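Local atomic coordinates of chain length determinant protein (Shigella flexneri, PDB entry 4E2H), a protein that probably sets the chain length of the lipopolysaccharide O-antigen from the inner membrane, through the periplasmic domain described here. Residues C[23-28]-C[44-49]; C[72-77]-C[101-106]. One frame throughout, in Å; residues are numbered along the deposited sequence.

Contact 1. Residues C[23-28]-C[44-49]; sequences GQIAGY and SDLQET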
loop_
_atom_site.group_PDB
_atom_site.type_symbol
_atom_site.label_atom_id
_atom_site.label_comp_id
_atom_site.label_asym_id
_atom_site.label_seq_id
_atom_site.Cartn_x
_atom_site.Cartn_y
_atom_site.Cartn_z
ATOM N N GLY C 23 0.733 14.039 14.232
ATOM C CA GLY C 23 2.041 14.683 14.268
ATOM C C GLY C 23 2.807 14.078 15.447
ATOM O O GLY C 23 2.417 14.257 16.596
ATOM N N GLN C 24 3.938 13.435 15.178
ATOM C CA GLN C 24 4.398 12.292 15.975
ATOM C C GLN C 24 4.086 11.199 14.977
ATOM O O GLN C 24 2.998 11.210 14.411
ATOM C CB GLN C 24 3.500 12.055 17.203
ATOM C CG GLN C 24 3.881 12.720 18.558
ATOM C CD GLN C 24 3.013 12.227 19.733
ATOM O OE1 GLN C 24 1.842 11.889 19.556
ATOM N NE2 GLN C 24 3.602 12.163 20.929
ATOM N N ILE C 25 4.996 10.278 14.706
ATOM C CA ILE C 25 4.686 9.269 13.689
ATOM C C ILE C 25 4.260 9.800 12.301
ATOM O O ILE C 25 3.707 9.039 11.498
ATOM C CB ILE C 25 3.562 8.295 14.151
ATOM C CG1 ILE C 25 2.192 8.726 13.609
ATOM C CG2 ILE C 25 3.556 8.140 15.675
ATOM C CD1 ILE C 25 1.325 7.547 13.308
ATOM N N ALA C 26 4.511 11.072 11.995
ATOM C CA ALA C 26 4.327 11.518 10.613
ATOM C C ALA C 26 5.557 11.094 9.801
ATOM O O ALA C 26 5.440 10.683 8.646
ATOM C CB ALA C 26 4.121 13.016 10.534
ATOM N N GLY C 27 6.735 11.200 10.417
ATOM C CA GLY C 27 7.970 10.675 9.863
ATOM C C GLY C 27 7.898 9.184 9.568
ATOM O O GLY C 27 8.356 8.720 8.503
ATOM N N TYR C 28 7.325 8.420 10.500
ATOM C CA TYR C 28 7.155 6.974 10.297
ATOM C C TYR C 28 6.037 6.695 9.317
ATOM O O TYR C 28 6.090 5.748 8.535
ATOM C CB TYR C 28 6.836 6.269 11.611
ATOM C CG TYR C 28 6.682 4.767 11.479
ATOM C CD1 TYR C 28 7.798 3.940 11.451
ATOM C CD2 TYR C 28 5.424 4.176 11.402
ATOM C CE1 TYR C 28 7.669 2.564 11.347
ATOM C CE2 TYR C 28 5.284 2.791 11.296
ATOM C CZ TYR C 28 6.413 1.993 11.267
ATOM O OH TYR C 28 6.297 0.622 11.165
ATOM N N SER C 44 -4.509 6.087 10.563
ATOM C CA SER C 44 -5.218 5.570 11.723
ATOM C C SER C 44 -4.736 4.150 12.022
ATOM O O SER C 44 -4.288 3.865 13.126
ATOM C CB SER C 44 -6.730 5.608 11.492
ATOM O OG SER C 44 -7.298 4.321 11.679
ATOM N N ASP C 45 -4.815 3.271 11.028
ATOM C CA ASP C 45 -4.415 1.871 11.181
ATOM C C ASP C 45 -2.982 1.721 11.695
ATOM O O ASP C 45 -2.645 0.716 12.310
ATOM C CB ASP C 45 -4.578 1.112 9.852
ATOM C CG ASP C 45 -6.010 0.608 9.625
ATOM O OD1 ASP C 45 -6.347 -0.477 10.155
ATOM O OD2 ASP C 45 -6.785 1.275 8.898
ATOM N N LEU C 46 -2.141 2.717 11.439
ATOM C CA LEU C 46 -0.749 2.696 11.890
ATOM C C LEU C 46 -0.608 3.293 13.309
ATOM O O LEU C 46 0.326 2.969 14.069
ATOM C CB LEU C 46 0.124 3.448 10.892
ATOM C CG LEU C 46 1.654 3.411 10.946
ATOM C CD1 LEU C 46 2.203 4.074 9.688
ATOM C CD2 LEU C 46 2.183 4.147 12.132
ATOM N N GLN C 47 -1.530 4.172 13.677
ATOM C CA GLN C 47 -1.598 4.547 15.077
ATOM C C GLN C 47 -1.847 3.254 15.872
ATOM O O GLN C 47 -1.030 2.867 16.718
ATOM C CB GLN C 47 -2.668 5.625 15.334
ATOM C CG GLN C 47 -2.324 6.972 14.687
ATOM C CD GLN C 47 -3.422 8.034 14.844
ATOM O OE1 GLN C 47 -4.616 7.758 14.688
ATOM N NE2 GLN C 47 -3.010 9.260 15.142
ATOM N N GLU C 48 -2.962 2.586 15.570
ATOM C CA GLU C 48 -3.352 1.323 16.205
ATOM C C GLU C 48 -2.209 0.301 16.362
ATOM O O GLU C 48 -1.958 -0.200 17.456
ATOM C CB GLU C 48 -4.522 0.681 15.438
ATOM C CG GLU C 48 -5.922 1.186 15.862
ATOM C CD GLU C 48 -7.079 0.278 15.348
ATOM O OE1 GLU C 48 -6.792 -0.824 14.800
ATOM O OE2 GLU C 48 -8.270 0.671 15.496
ATOM N N THR C 49 -1.543 -0.020 15.259
ATOM C CA THR C 49 -0.461 -1.001 15.234
ATOM C C THR C 49 0.648 -0.628 16.214
ATOM O O THR C 49 1.239 -1.493 16.867
ATOM C CB THR C 49 0.143 -1.093 13.815
ATOM O OG1 THR C 49 -0.913 -1.280 12.861
ATOM C CG2 THR C 49 1.177 -2.238 13.705
#
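Apolar packing carries this contact, and Leu46 is its middle: its methyl CD2 touches both Tyr28 and Ile25. On the tyrosine side Leu46 CD2 is 3.3 Å from Tyr28 CD2, a close approach, and Leu46 CG sits 3.7 Å from Tyr28 CE2. CG lies in the plane of the ring, so the leucine meets the CD2-CE2 edge and the tyrosine offers C-H groups to it instead of its pi face. Both residues have CG anti to the backbone N (chi1 -179° for Tyr28, -169° for Leu46), which carries each side chain out across the gap between the backbones. On the isoleucine side Leu46 CD2 also touches Ile25 CD1 at 3.7 Å, and the two side chains pass one another head to tail. Ile25 CD1 also reaches the aliphatic part of Gln47, with Gln47 CG at 3.9 Å, and there the side chains run nearly at right angles.

The two segments are not hydrogen-bonded to each other; within 44-49, Asp45 O accepts from both Thr49 N and Thr49 OG1, the hydroxyl at 2.7 Å. Ile25 is the N-cap residue of helix 26-35; Asn29 and Met32 of that helix also touch Leu46. With 187 Å² buried, the arrangement is a small hydrophobic helix-helix junction, in which the N-cap residue and first turn of helix 26-35 pack on the first turns of helix 43-65 in the periplasmic domain.

Contact 2. Residues C[72-77]-C[101-106]; sequences EKLTIE and MKLAQY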
loop_
_atom_site.group_PDB
_atom_site.type_symbol
_atom_site.label_atom_id
_atom_site.label_comp_id
_atom_site.label_asym_id
_atom_site.label_seq_id
_atom_site.Cartn_x
_atom_site.Cartn_y
_atom_site.Cartn_z
ATOM N N GLU C 72 5.664 -8.445 41.339
ATOM C CA GLU C 72 5.782 -6.986 41.413
ATOM C C GLU C 72 4.520 -6.218 40.999
ATOM O O GLU C 72 4.437 -5.005 41.183
ATOM C CB GLU C 72 7.029 -6.470 40.678
ATOM N N LYS C 73 3.540 -6.922 40.443
ATOM C CA LYS C 73 2.250 -6.307 40.096
ATOM C C LYS C 73 2.366 -5.077 39.182
ATOM O O LYS C 73 2.346 -3.924 39.649
ATOM C CB LYS C 73 1.444 -5.938 41.350
ATOM N N LEU C 74 2.476 -5.342 37.881
ATOM C CA LEU C 74 2.401 -4.316 36.842
ATOM C C LEU C 74 1.064 -4.463 36.105
ATOM O O LEU C 74 0.682 -5.576 35.740
ATOM C CB LEU C 74 3.560 -4.469 35.854
ATOM C CG LEU C 74 3.763 -3.253 34.952
ATOM C CD1 LEU C 74 3.749 -1.996 35.807
ATOM C CD2 LEU C 74 5.055 -3.335 34.141
ATOM N N THR C 75 0.347 -3.368 35.870
ATOM C CA THR C 75 -1.005 -3.499 35.322
ATOM C C THR C 75 -1.270 -2.713 34.029
ATOM O O THR C 75 -0.763 -1.598 33.843
ATOM C CB THR C 75 -2.058 -3.097 36.375
ATOM O OG1 THR C 75 -2.010 -4.019 37.477
ATOM C CG2 THR C 75 -3.452 -3.102 35.760
ATOM N N ILE C 76 -2.080 -3.299 33.144
ATOM C CA ILE C 76 -2.528 -2.620 31.920
ATOM C C ILE C 76 -3.922 -3.097 31.510
ATOM O O ILE C 76 -4.182 -4.302 31.359
ATOM C CB ILE C 76 -1.558 -2.822 30.720
ATOM C CG1 ILE C 76 -2.180 -2.299 29.416
ATOM C CG2 ILE C 76 -1.237 -4.295 30.535
ATOM C CD1 ILE C 76 -1.713 -0.901 29.006
ATOM N N GLU C 77 -4.823 -2.150 31.308
ATOM C CA GLU C 77 -6.177 -2.504 30.964
ATOM C C GLU C 77 -6.822 -1.256 30.434
ATOM O O GLU C 77 -6.387 -0.151 30.757
ATOM C CB GLU C 77 -6.909 -2.975 32.210
ATOM C CG GLU C 77 -6.590 -2.114 33.430
ATOM C CD GLU C 77 -7.500 -2.412 34.600
ATOM O OE1 GLU C 77 -8.628 -2.911 34.354
ATOM O OE2 GLU C 77 -7.085 -2.151 35.759
HETATM N N MSE C 101 8.776 6.183 40.108
HETATM C CA MSE C 101 9.990 6.203 39.280
HETATM C C MSE C 101 10.135 4.840 38.622
HETATM O O MSE C 101 10.737 4.696 37.563
HETATM C CB MSE C 101 11.248 6.587 40.080
HETATM C CG MSE C 101 11.253 8.027 40.622
HETATM SE SE MSE C 101 12.643 8.370 41.971
HETATM C CE MSE C 101 12.197 10.218 42.457
ATOM N N LYS C 102 9.539 3.850 39.270
ATOM C CA LYS C 102 9.534 2.477 38.811
ATOM C C LYS C 102 8.607 2.315 37.608
ATOM O O LYS C 102 9.017 1.818 36.553
ATOM C CB LYS C 102 9.042 1.578 39.944
ATOM C CG LYS C 102 9.573 0.167 39.942
ATOM C CD LYS C 102 11.004 0.107 40.460
ATOM C CE LYS C 102 12.010 0.226 39.321
ATOM N NZ LYS C 102 13.067 1.255 39.586
ATOM N N LEU C 103 7.348 2.719 37.774
ATOM C CA LEU C 103 6.402 2.677 36.667
ATOM C C LEU C 103 7.020 3.350 35.453
ATOM O O LEU C 103 7.048 2.783 34.367
ATOM C CB LEU C 103 5.095 3.400 37.001
ATOM C CG LEU C 103 4.169 3.472 35.781
ATOM C CD1 LEU C 103 3.684 2.070 35.417
ATOM C CD2 LEU C 103 2.990 4.409 35.949
ATOM N N ALA C 104 7.515 4.563 35.636
ATOM C CA ALA C 104 7.931 5.357 34.500
ATOM C C ALA C 104 9.127 4.745 33.812
ATOM O O ALA C 104 9.330 4.959 32.611
ATOM C CB ALA C 104 8.226 6.787 34.913
ATOM N N GLN C 105 9.928 3.988 34.550
ATOM C CA GLN C 105 11.093 3.382 33.923
ATOM C C GLN C 105 10.690 2.137 33.116
ATOM O O GLN C 105 11.202 1.907 32.025
ATOM C CB GLN C 105 12.171 3.072 34.958
ATOM C CG GLN C 105 12.392 1.597 35.222
ATOM C CD GLN C 105 13.664 1.353 36.020
ATOM O OE1 GLN C 105 14.549 2.219 36.084
ATOM N NE2 GLN C 105 13.764 0.170 36.633
ATOM N N TYR C 106 9.745 1.368 33.649
ATOM C CA TYR C 106 9.256 0.164 32.997
ATOM C C TYR C 106 8.514 0.455 31.698
ATOM O O TYR C 106 8.404 -0.396 30.800
ATOM C CB TYR C 106 8.383 -0.629 33.963
ATOM C CG TYR C 106 9.203 -1.409 34.966
ATOM C CD1 TYR C 106 10.588 -1.433 34.873
ATOM C CD2 TYR C 106 8.599 -2.129 35.995
ATOM C CE1 TYR C 106 11.354 -2.143 35.777
ATOM C CE2 TYR C 106 9.359 -2.855 36.902
ATOM C CZ TYR C 106 10.739 -2.856 36.790
ATOM O OH TYR C 106 11.522 -3.567 37.681
#
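With CG anti to the backbone N in both Leu74 (chi1 -166°) and Leu103 (chi1 174°), Leu74 points at the helix, while Leu103 leaves its backbone alongside the strand and only its CD1 end comes near; Tyr106 has CG anti to its carbonyl carbon (chi1 -78°) and brings its ring up to Leu74. Leu74 divides its two methyls between the helical partners. Its CD1 meets Leu103 CD1 at 4.1 Å, with the side chains crossing at about a right angle, so that branch ends touch and the chains do not lie alongside. The other methyl, Leu74 CD2, approaches Tyr106 CD2 at 4.2 Å and stands obliquely to the ring.

Both distances are those of ordinary van der Waals contact, and the 123 Å² buried, both sides summed, marks a modest interface that rests on one strand residue. The nearest CA atoms, of Leu74 and Leu103, are 8.1 Å apart, a spacing bridged by the side chains. Phe58, Ala62 and Leu65 of helix 43-65 touch Leu74 as well, and Leu65 also touches Tyr106, while Leu103 continues onto Ser13 and Ala15 of strand 12-18. The strand itself is tied to strand 87-92 through backbone bonds such as Thr75 with Ser90. Leu74 thus belongs to a hydrophobic core in which helices 43-65 and 97-164 pack against an antiparallel sheet, consistent with the mixed helix-and-sheet base domain of Wzz-type chain length regulators.

In the fold
Contacts 1 and 2 are consecutive along the chain, the first closing before the second opens, and they are separate in space: their centres lie 24 Å apart and their nearest atoms about 12 Å. Helix 43-65 connects them. Its early turns pack in contact 1, its later turns reach contact 2, and the chain then runs on into strand 74-78. Contact 2 lies farther toward one end of the elongated chain, its centre 35 Å from the chain centre, against 14 Å for contact 1. Beside contact 1 runs a subunit boundary, where Ala26 packs on Leu128 of the second subunit, so the 23-28 segment meets helix 43-65 of its own chain and, through Ala26, the second subunit.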